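Local coordinates for cellulose binding protein (Clavibacter michiganensis, PDB 4JJO) that forms the expansin part of a longer, probable endo-1,4-beta-glucanase, and is thought to bind cellulose and loosen plant cell walls, at residues H4-H9 with V74-L79; H9-Q14 with L79-F84; D135-Q140 with G154-P159. All coordinates share one frame; numbering follows the deposited sequence.

Interaction 1: residues H4-H9 with V74-L79; sequences HGRATH and VGHLDL
R6, T8 and H76 line one surface of a parallel strand pair, 3-10 beside 76-80, in the domain of expansins that adopts the double-psi beta-barrel fold. Four backbone bonds, starting with R6 N to G75 O (3.0 Å) and ending with L79 N to T8 O (2.9 Å), zip the strands together, their axes 28° from parallel. H76 lies at the centre of the side-chain contact. Its CG stands anti to the backbone N (chi1 175°), which carries the imidazole across to the partner strand, where NE2 donates to T8 OG1 at 3.0 Å with the hydroxyl in the ring plane. The T8 hydroxyl accepts from H76 and donates onward to D78 OD1 at 2.9 Å, meeting the carboxylate from above its plane. T8 OG1 is thus gripped twice, which fixes the rotation of its hydroxyl. The sequence H76-L77-D78 resembles the His-Phe-Asp motif of plant expansins. On the other flank of H76 the extended R6 side chain crosses it, one guanidinium face resting over CB and NE coming to 3.8 Å from ND1 of H76, with the two planes 45° apart; R6 also touches E73 and I94. Before the strand begins, G75 takes a positive phi that calls for glycine, and its N bonds E41. On the opposite side of the sheet A7, L77 and L79 make an apolar contact: L77 packs against V35, L52 and I97 from other strands of the barrel, while A7 sits between L77 and L79. There the branch of L79 reaches across to the methyl of A7, CD1 to CB at 3.5 Å.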
# COMPACT_ATOMS: atom_id res chain seq x y z
N HIS A 4 -0.64 -11.58 18.16
CA HIS A 4 -0.09 -12.93 18.21
C HIS A 4 -0.95 -13.86 17.38
O HIS A 4 -2.18 -13.87 17.50
CB HIS A 4 -0.01 -13.42 19.65
CG HIS A 4 0.97 -12.66 20.49
ND1 HIS A 4 2.29 -13.03 20.60
CD2 HIS A 4 0.83 -11.54 21.24
CE1 HIS A 4 2.92 -12.18 21.39
NE2 HIS A 4 2.06 -11.27 21.79
N GLY A 5 -0.30 -14.65 16.54
CA GLY A 5 -1.00 -15.55 15.64
C GLY A 5 -0.07 -16.49 14.92
O GLY A 5 0.86 -17.04 15.51
N ARG A 6 -0.30 -16.65 13.62
CA ARG A 6 0.40 -17.66 12.84
C ARG A 6 0.61 -17.20 11.41
O ARG A 6 -0.05 -16.27 10.95
CB ARG A 6 -0.40 -18.95 12.85
CG ARG A 6 -1.83 -18.78 12.33
CD ARG A 6 -2.72 -19.95 12.73
NE ARG A 6 -4.03 -19.87 12.08
CZ ARG A 6 -5.13 -19.41 12.65
NH1 ARG A 6 -5.12 -18.97 13.90
NH2 ARG A 6 -6.27 -19.39 11.97
N ALA A 7 1.53 -17.84 10.71
CA ALA A 7 1.75 -17.55 9.30
C ALA A 7 1.83 -18.82 8.47
O ALA A 7 2.42 -19.82 8.89
CB ALA A 7 3.02 -16.73 9.11
N THR A 8 1.20 -18.78 7.30
CA THR A 8 1.43 -19.76 6.26
C THR A 8 2.11 -19.01 5.13
O THR A 8 2.46 -17.84 5.29
CB THR A 8 0.10 -20.39 5.76
OG1 THR A 8 -0.85 -19.35 5.50
CG2 THR A 8 -0.46 -21.34 6.82
N HIS A 9 2.33 -19.65 3.98
CA HIS A 9 2.98 -18.95 2.88
C HIS A 9 2.27 -19.14 1.54
O HIS A 9 1.57 -20.12 1.32
CB HIS A 9 4.44 -19.39 2.76
CG HIS A 9 4.63 -20.86 2.60
ND1 HIS A 9 4.49 -21.51 1.39
CD2 HIS A 9 4.97 -21.81 3.50
CE1 HIS A 9 4.72 -22.80 1.55
NE2 HIS A 9 5.02 -23.01 2.82
N VAL A 74 -8.07 -13.07 11.83
CA VAL A 74 -7.21 -12.01 12.32
C VAL A 74 -6.07 -12.67 13.09
O VAL A 74 -6.29 -13.57 13.89
CB VAL A 74 -7.98 -11.06 13.26
CG1 VAL A 74 -7.06 -9.96 13.77
CG2 VAL A 74 -9.18 -10.45 12.54
N GLY A 75 -4.85 -12.22 12.83
CA GLY A 75 -3.67 -12.81 13.44
C GLY A 75 -2.98 -13.82 12.54
O GLY A 75 -1.86 -14.24 12.81
N HIS A 76 -3.65 -14.20 11.46
CA HIS A 76 -3.11 -15.18 10.52
C HIS A 76 -2.62 -14.50 9.25
O HIS A 76 -3.42 -14.05 8.43
CB HIS A 76 -4.16 -16.24 10.19
CG HIS A 76 -3.73 -17.22 9.14
ND1 HIS A 76 -4.56 -18.23 8.70
CD2 HIS A 76 -2.58 -17.34 8.44
CE1 HIS A 76 -3.92 -18.94 7.78
NE2 HIS A 76 -2.72 -18.42 7.60
N LEU A 77 -1.30 -14.42 9.10
CA LEU A 77 -0.70 -13.81 7.92
C LEU A 77 -0.40 -14.86 6.86
O LEU A 77 -0.02 -15.99 7.17
CB LEU A 77 0.61 -13.10 8.29
CG LEU A 77 0.59 -11.94 9.27
CD1 LEU A 77 2.01 -11.40 9.43
CD2 LEU A 77 -0.35 -10.84 8.81
N ASP A 78 -0.56 -14.47 5.60
CA ASP A 78 -0.12 -15.28 4.48
C ASP A 78 1.13 -14.63 3.92
O ASP A 78 1.06 -13.70 3.13
CB ASP A 78 -1.22 -15.38 3.42
CG ASP A 78 -1.26 -16.73 2.73
OD1 ASP A 78 -0.52 -17.65 3.16
OD2 ASP A 78 -2.03 -16.88 1.76
N LEU A 79 2.29 -15.13 4.34
CA LEU A 79 3.57 -14.52 4.00
C LEU A 79 4.05 -14.97 2.63
O LEU A 79 3.71 -16.06 2.17
CB LEU A 79 4.63 -14.90 5.03
CG LEU A 79 4.47 -14.33 6.44
CD1 LEU A 79 5.50 -14.97 7.36
CD2 LEU A 79 4.63 -12.82 6.43

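Interaction 2: residues H9-Q14 with L79-F84; sequences HYSLGQ and LSEEAF
H9 drives the edge of its imidazole into the face of F84, a T-shaped pair with centroids of the H9 and F84 rings 4.7 Å apart and planes at 69°. The contact atom is H9 CD2, which stands over the centre of the phenyl ring, 3.7 Å from F84 CD2. With CG of H9 set between its backbone N and carbonyl carbon (chi1 56°), the ring leans over the start of helix 81-87, and F90 stacks on it as well. Its other edge is turned to water: ND1 of H9 lies 2.8 Å from water 1, which in turn donates to E81 OE2 (3.0 Å), so the imidazole and the carboxylate are joined through solvent. Y10 extends the parallel pairing by one more bond, its N to L79 O at 2.9 Å, and the edge of its phenol ring lies beside that same carbonyl. Here the strand 76-80 of the double-psi barrel passes straight into a helix, with S80 as N-cap: its OG accepts from A83 N (3.1 Å) and is also bonded to R32 O. The first turn of the helix also meets the neighbouring strand, since E81 N makes a weak bond to Y10 O at 3.1 Å. S11 then leaves the sheet. Its CB rests 4.0 Å from E81 CD, and its OG accepts from G13 N to form an ST turn that bends the loop. The same hydroxyl reaches water 2 weakly, and that water donates to E82 OE2.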
# COMPACT_ATOMS: atom_id res chain seq x y z
N HIS A 9 2.33 -19.65 3.98
CA HIS A 9 2.98 -18.95 2.88
C HIS A 9 2.27 -19.14 1.54
O HIS A 9 1.57 -20.12 1.32
CB HIS A 9 4.44 -19.39 2.76
CG HIS A 9 4.63 -20.86 2.60
ND1 HIS A 9 4.49 -21.51 1.39
CD2 HIS A 9 4.97 -21.81 3.50
CE1 HIS A 9 4.72 -22.80 1.55
NE2 HIS A 9 5.02 -23.01 2.82
N TYR A 10 2.47 -18.16 0.66
CA TYR A 10 1.95 -18.21 -0.70
C TYR A 10 2.88 -17.41 -1.60
O TYR A 10 3.89 -16.87 -1.14
CB TYR A 10 0.53 -17.65 -0.76
CG TYR A 10 0.46 -16.15 -0.94
CD1 TYR A 10 -0.13 -15.60 -2.07
CD2 TYR A 10 0.98 -15.29 0.01
CE1 TYR A 10 -0.21 -14.23 -2.24
CE2 TYR A 10 0.92 -13.92 -0.15
CZ TYR A 10 0.32 -13.40 -1.28
OH TYR A 10 0.25 -12.04 -1.45
N SER A 11 2.56 -17.33 -2.89
CA SER A 11 3.39 -16.58 -3.82
C SER A 11 2.58 -15.85 -4.88
O SER A 11 1.64 -16.41 -5.45
CB SER A 11 4.39 -17.52 -4.50
OG SER A 11 5.43 -16.78 -5.11
N LEU A 12 2.95 -14.60 -5.13
CA LEU A 12 2.43 -13.85 -6.26
C LEU A 12 3.29 -14.13 -7.49
O LEU A 12 2.99 -13.67 -8.59
CB LEU A 12 2.43 -12.36 -5.96
CG LEU A 12 1.43 -11.89 -4.90
CD1 LEU A 12 1.62 -10.41 -4.62
CD2 LEU A 12 0.02 -12.18 -5.36
N GLY A 13 4.37 -14.89 -7.29
CA GLY A 13 5.31 -15.19 -8.34
C GLY A 13 6.00 -13.96 -8.88
O GLY A 13 6.26 -13.00 -8.14
N GLN A 14 6.30 -13.98 -10.17
CA GLN A 14 6.97 -12.88 -10.84
C GLN A 14 6.11 -11.62 -10.81
O GLN A 14 6.63 -10.51 -10.68
CB GLN A 14 7.27 -13.26 -12.29
CG GLN A 14 8.05 -12.22 -13.05
CD GLN A 14 8.48 -12.70 -14.42
OE1 GLN A 14 9.50 -12.27 -14.95
NE2 GLN A 14 7.68 -13.58 -15.02
N LEU A 79 2.29 -15.13 4.34
CA LEU A 79 3.57 -14.52 4.00
C LEU A 79 4.05 -14.97 2.63
O LEU A 79 3.71 -16.06 2.17
CB LEU A 79 4.63 -14.90 5.03
CG LEU A 79 4.47 -14.33 6.44
CD1 LEU A 79 5.50 -14.97 7.36
CD2 LEU A 79 4.63 -12.82 6.43
N SER A 80 4.84 -14.12 1.98
CA SER A 80 5.57 -14.54 0.79
C SER A 80 6.44 -15.71 1.19
O SER A 80 6.88 -15.81 2.34
CB SER A 80 6.44 -13.40 0.27
OG SER A 80 7.39 -13.00 1.25
N GLU A 81 6.69 -16.61 0.25
CA GLU A 81 7.56 -17.75 0.51
C GLU A 81 8.89 -17.26 1.09
O GLU A 81 9.44 -17.88 1.99
CB GLU A 81 7.81 -18.54 -0.78
CG GLU A 81 6.59 -19.29 -1.28
CD GLU A 81 6.84 -20.01 -2.59
OE1 GLU A 81 7.81 -19.65 -3.30
OE2 GLU A 81 6.07 -20.94 -2.91
N GLU A 82 9.38 -16.14 0.58
CA GLU A 82 10.69 -15.63 0.97
C GLU A 82 10.70 -15.12 2.41
O GLU A 82 11.67 -15.34 3.14
CB GLU A 82 11.14 -14.53 0.01
CG GLU A 82 11.49 -15.04 -1.39
CD GLU A 82 10.26 -15.21 -2.28
OE1 GLU A 82 9.15 -14.83 -1.86
OE2 GLU A 82 10.42 -15.71 -3.42
N ALA A 83 9.64 -14.43 2.81
CA ALA A 83 9.51 -13.96 4.18
C ALA A 83 9.36 -15.15 5.12
O ALA A 83 9.95 -15.19 6.20
CB ALA A 83 8.33 -13.02 4.32
N PHE A 84 8.57 -16.13 4.70
CA PHE A 84 8.34 -17.33 5.51
C PHE A 84 9.63 -18.11 5.75
O PHE A 84 9.86 -18.60 6.85
CB PHE A 84 7.30 -18.22 4.82
CG PHE A 84 6.84 -19.37 5.66
CD1 PHE A 84 5.64 -19.30 6.35
CD2 PHE A 84 7.60 -20.52 5.76
CE1 PHE A 84 5.21 -20.36 7.12
CE2 PHE A 84 7.17 -21.58 6.53
CZ PHE A 84 5.98 -21.50 7.22
O HOH W 1 3.62 -21.02 -1.26
O HOH W 2 8.59 -15.78 -5.36

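Interaction 3: residues D135-Q140 with G154-P159; sequences DRVEIQ and GYWVTP
The segments run roughly alongside each other, 39° between the directions of their touching parts, and approach most closely where the CA atoms of V137 and W156 lie 7.1 Å apart. In the expansin C-terminal domain, which has an immunoglobulin-like beta-sandwich fold, the contact packs strand 134-141 face to face against strand 156-157 across the interior, consistent with two layers of the sandwich. No hydrogen bond joins them; the contact is made by side chains. W156 turns one indole face to V137, whose CG2 sits over the five-membered ring in a CH-pi contact, 3.4 Å from the centroid of that W156 ring and 9° off its normal. V137 CG2 gets there because it stands anti to the carbonyl carbon. The far end of the indole reaches back to the backbone of 135-136, with W156 CH2 3.8 Å from D135 O. D135 and R136 form a classic beta bulge against T172, and a salt bridge links their side chains. V137 N is buried here without a polar partner. Further along, the T158 hydroxyl bonds A123 N, while its methyl CG2 lies 4.3 Å from I139 CD1.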
# COMPACT_ATOMS: atom_id res chain seq x y z
N ASP A 135 -5.59 8.66 5.09
CA ASP A 135 -6.93 8.96 5.55
C ASP A 135 -7.80 9.51 4.42
O ASP A 135 -8.97 9.16 4.29
CB ASP A 135 -6.89 9.97 6.70
CG ASP A 135 -8.28 10.30 7.23
OD1 ASP A 135 -8.78 9.56 8.10
OD2 ASP A 135 -8.86 11.31 6.77
N ARG A 136 -7.22 10.39 3.61
CA ARG A 136 -7.95 10.95 2.48
C ARG A 136 -7.03 11.47 1.38
O ARG A 136 -5.87 11.79 1.62
CB ARG A 136 -8.89 12.06 2.94
CG ARG A 136 -8.30 13.04 3.93
CD ARG A 136 -9.38 13.98 4.45
NE ARG A 136 -8.85 15.24 4.95
CZ ARG A 136 -8.34 15.43 6.16
NH1 ARG A 136 -8.26 14.43 7.02
NH2 ARG A 136 -7.89 16.63 6.51
N VAL A 137 -7.58 11.53 0.18
CA VAL A 137 -6.87 12.01 -1.00
C VAL A 137 -7.78 12.98 -1.73
O VAL A 137 -8.94 12.67 -1.99
CB VAL A 137 -6.50 10.85 -1.94
CG1 VAL A 137 -5.88 11.37 -3.23
CG2 VAL A 137 -5.55 9.88 -1.24
N GLU A 138 -7.26 14.17 -2.04
CA GLU A 138 -8.05 15.21 -2.68
C GLU A 138 -7.35 15.78 -3.91
O GLU A 138 -6.13 15.87 -3.95
CB GLU A 138 -8.33 16.35 -1.70
CG GLU A 138 -9.20 15.96 -0.51
CD GLU A 138 -9.11 16.98 0.62
OE1 GLU A 138 -8.02 17.10 1.22
OE2 GLU A 138 -10.12 17.66 0.89
N ILE A 139 -8.15 16.16 -4.91
CA ILE A 139 -7.63 16.84 -6.09
C ILE A 139 -8.13 18.27 -6.11
O ILE A 139 -9.29 18.54 -5.82
CB ILE A 139 -8.05 16.13 -7.39
CG1 ILE A 139 -7.43 14.74 -7.47
CG2 ILE A 139 -7.64 16.96 -8.60
CD1 ILE A 139 -7.80 13.95 -8.71
N GLN A 140 -7.25 19.20 -6.47
CA GLN A 140 -7.59 20.62 -6.46
C GLN A 140 -8.60 20.95 -7.54
O GLN A 140 -8.46 20.52 -8.69
CB GLN A 140 -6.33 21.47 -6.62
CG GLN A 140 -6.55 22.94 -6.30
CD GLN A 140 -5.28 23.63 -5.85
OE1 GLN A 140 -4.20 23.38 -6.38
NE2 GLN A 140 -5.40 24.50 -4.86
N GLY A 154 -6.79 -0.56 -3.91
CA GLY A 154 -5.56 0.19 -3.75
C GLY A 154 -5.49 1.53 -4.45
O GLY A 154 -4.45 2.18 -4.45
N TYR A 155 -6.60 1.95 -5.06
CA TYR A 155 -6.66 3.25 -5.72
C TYR A 155 -7.65 4.18 -5.04
O TYR A 155 -8.42 3.77 -4.16
CB TYR A 155 -7.06 3.09 -7.19
CG TYR A 155 -5.92 2.77 -8.12
CD1 TYR A 155 -5.33 3.77 -8.89
CD2 TYR A 155 -5.43 1.47 -8.24
CE1 TYR A 155 -4.29 3.48 -9.75
CE2 TYR A 155 -4.39 1.18 -9.10
CZ TYR A 155 -3.82 2.19 -9.85
OH TYR A 155 -2.78 1.89 -10.71
N TRP A 156 -7.63 5.44 -5.46
CA TRP A 156 -8.59 6.43 -5.04
C TRP A 156 -9.23 6.99 -6.29
O TRP A 156 -8.53 7.40 -7.21
CB TRP A 156 -7.89 7.55 -4.27
CG TRP A 156 -7.31 7.12 -2.97
CD1 TRP A 156 -6.12 6.47 -2.79
CD2 TRP A 156 -7.87 7.31 -1.67
NE1 TRP A 156 -5.91 6.24 -1.45
CE2 TRP A 156 -6.97 6.75 -0.74
CE3 TRP A 156 -9.05 7.90 -1.20
CZ2 TRP A 156 -7.21 6.77 0.63
CZ3 TRP A 156 -9.28 7.91 0.16
CH2 TRP A 156 -8.37 7.35 1.06
N VAL A 157 -10.56 7.01 -6.35
CA VAL A 157 -11.25 7.40 -7.58
C VAL A 157 -12.11 8.64 -7.43
O VAL A 157 -12.53 9.01 -6.34
CB VAL A 157 -12.10 6.25 -8.16
CG1 VAL A 157 -11.22 5.06 -8.51
CG2 VAL A 157 -13.19 5.84 -7.18
N THR A 158 -12.37 9.28 -8.57
CA THR A 158 -13.13 10.52 -8.61
C THR A 158 -14.63 10.26 -8.59
O THR A 158 -15.12 9.40 -9.33
CB THR A 158 -12.78 11.32 -9.88
OG1 THR A 158 -12.96 10.48 -11.02
CG2 THR A 158 -11.33 11.79 -9.83
N PRO A 159 -15.37 10.99 -7.74
CA PRO A 159 -16.83 10.91 -7.70
C PRO A 159 -17.47 11.77 -8.78
O PRO A 159 -18.67 11.67 -9.04
CB PRO A 159 -17.17 11.47 -6.32
CG PRO A 159 -16.08 12.45 -6.06
CD PRO A 159 -14.84 11.89 -6.70

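Interaction 2 continues the pairing of interaction 1 to its end, where strand 76-80 turns into a helix: both lie on strands 3-10 and 76-80, share H9 and L79, and have centres 12 Å apart. They also touch directly, since D78 O is 3.3 Å from Y10 CE2 and T8 O is 3.7 Å from F84 CD1. The backbone carbonyl of D78 thus packs against the edge carbon CE2 of Y10. Interaction 3 belongs to the second domain, on the opposite side of the chain's centre. Its centre is 30 Å from each of the other two, and its nearest atoms are about 17 Å from interaction 1 and about 13 Å from interaction 2.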